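Local structure of putative amidohydrolase (Unidentified, 3MKV) at residues 322-326 against 338-342. The protein probably hydrolyses dipeptides with a C-terminal proline, as a zinc-dependent prolidase of the amidohydrolase superfamily. Sequence-based numbering, arbitrary orientation.
Sequences GFGTD and EFRIL. With ZN (zinc ion), chain I.
Phe-323 and Phe-339 form an offset stack: the ring centroids lie 4.5 Å apart and the planes differ by 29°. Atom CE1 of Phe-323 sits over one face of the Phe-339 ring, displaced toward its rim and 3.3 Å from Phe-339 CE1. With CG anti to the backbone N (chi1 177°), Phe-323 reaches across from the loop to helix 337-343. There it also meets the aliphatic part of Glu-338, its CZ lying 3.7 Å from Glu-338 CB, and, more loosely, Leu-342, whose CD1 is 4.1 Å from Phe-323 CD1. Thr-325 touches the same Glu-338 CB through its methyl CG2, while its OG1 hydrogen-bonds Asp-63.

Glu-338 bends at chi2, which carries its carboxylate past the phenyl group of Phe-323 and nearly perpendicular to it (83° between planes). Glu-338 OE1 lies 3.4 Å from Gly-324 O, two acceptors that are not hydrogen-bonded to each other. A water can link the carboxylate to the neighbouring amide instead: it is placed to donate to Glu-338 OE1 at 2.6 Å and accepts a long bond from Gly-324 N. The buried carboxylate is further held by the backbone N-H groups of Leu-277 and Val-278 at the start of helix 277-286, an environment that would be expected to stabilise a negative charge.

In the TIM-barrel fold of the amidohydrolases, 322-326 probably corresponds to the C-terminal end of the last barrel strand, although it is not a regular strand here; amidohydrolases typically carry a metal-binding aspartate at this point. Here that residue is Asp-326, whose OD1 binds zinc at 2.4 Å, with His-65, His-67 and carboxylated Lys-193 completing the site.

Farther out, Ala-355 of helix 348-362 packs against both phenyl rings, that of Phe-323 and that of Phe-339.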
# COMPACT_ATOMS: atom_id res chain seq x y z
N GLY A 322 27.92 30.92 -21.26
CA GLY A 322 28.58 29.65 -21.51
C GLY A 322 28.11 29.10 -22.84
O GLY A 322 27.25 29.67 -23.48
N PHE A 323 28.67 27.97 -23.25
CA PHE A 323 28.31 27.39 -24.54
C PHE A 323 27.40 26.17 -24.33
O PHE A 323 27.68 25.30 -23.50
CB PHE A 323 29.59 27.01 -25.29
CG PHE A 323 29.36 26.33 -26.62
CD1 PHE A 323 29.50 27.03 -27.80
CD2 PHE A 323 29.05 24.98 -26.68
CE1 PHE A 323 29.31 26.40 -29.04
CE2 PHE A 323 28.86 24.34 -27.90
CZ PHE A 323 28.99 25.06 -29.08
N GLY A 324 26.30 26.13 -25.07
CA GLY A 324 25.39 25.01 -24.97
C GLY A 324 24.63 24.77 -26.25
O GLY A 324 24.53 25.66 -27.09
N THR A 325 24.08 23.57 -26.40
CA THR A 325 23.42 23.18 -27.63
C THR A 325 21.99 22.67 -27.42
O THR A 325 21.07 23.12 -28.12
CB THR A 325 24.27 22.15 -28.45
OG1 THR A 325 24.52 20.98 -27.65
CG2 THR A 325 25.62 22.77 -28.87
N ASP A 326 21.81 21.73 -26.49
CA ASP A 326 20.48 21.20 -26.14
C ASP A 326 19.75 20.53 -27.31
O ASP A 326 18.56 20.75 -27.50
CB ASP A 326 19.59 22.30 -25.54
CG ASP A 326 18.34 21.76 -24.87
OD1 ASP A 326 18.34 20.58 -24.45
OD2 ASP A 326 17.35 22.51 -24.75
N GLU A 338 26.48 25.62 -33.40
CA GLU A 338 26.22 26.66 -32.41
C GLU A 338 27.33 27.71 -32.44
O GLU A 338 27.15 28.83 -31.96
CB GLU A 338 26.05 26.07 -31.00
CG GLU A 338 25.84 27.09 -29.87
CD GLU A 338 24.42 27.66 -29.82
OE1 GLU A 338 24.15 28.51 -28.93
OE2 GLU A 338 23.57 27.26 -30.66
N PHE A 339 28.48 27.34 -33.01
CA PHE A 339 29.58 28.29 -33.19
C PHE A 339 29.24 29.27 -34.30
O PHE A 339 29.30 30.49 -34.11
CB PHE A 339 30.88 27.55 -33.53
CG PHE A 339 31.45 26.77 -32.39
CD1 PHE A 339 31.89 27.41 -31.24
CD2 PHE A 339 31.57 25.38 -32.48
CE1 PHE A 339 32.42 26.68 -30.17
CE2 PHE A 339 32.11 24.64 -31.41
CZ PHE A 339 32.53 25.29 -30.26
N ARG A 340 28.86 28.73 -35.45
CA ARG A 340 28.40 29.52 -36.58
C ARG A 340 27.31 30.51 -36.17
O ARG A 340 27.39 31.71 -36.46
CB ARG A 340 27.84 28.60 -37.67
CG ARG A 340 27.76 29.23 -39.05
CD ARG A 340 26.77 28.50 -39.96
NE ARG A 340 25.38 28.86 -39.67
CZ ARG A 340 24.43 27.99 -39.36
NH1 ARG A 340 24.71 26.69 -39.30
NH2 ARG A 340 23.19 28.41 -39.11
N ILE A 341 26.29 30.01 -35.49
CA ILE A 341 25.15 30.84 -35.11
C ILE A 341 25.56 31.99 -34.18
O ILE A 341 25.25 33.15 -34.46
CB ILE A 341 24.05 29.99 -34.45
CG1 ILE A 341 23.48 29.00 -35.47
CG2 ILE A 341 22.95 30.88 -33.89
CD1 ILE A 341 22.44 28.06 -34.89
N LEU A 342 26.26 31.67 -33.10
CA LEU A 342 26.74 32.71 -32.19
C LEU A 342 27.69 33.67 -32.90
O LEU A 342 27.78 34.84 -32.56
CB LEU A 342 27.43 32.09 -30.97
CG LEU A 342 26.61 31.15 -30.06
CD1 LEU A 342 27.51 30.36 -29.10
CD2 LEU A 342 25.55 31.91 -29.29
ZN ZN I . 17.93 20.66 -22.09
O HOH W 1 25.33 28.86 -26.61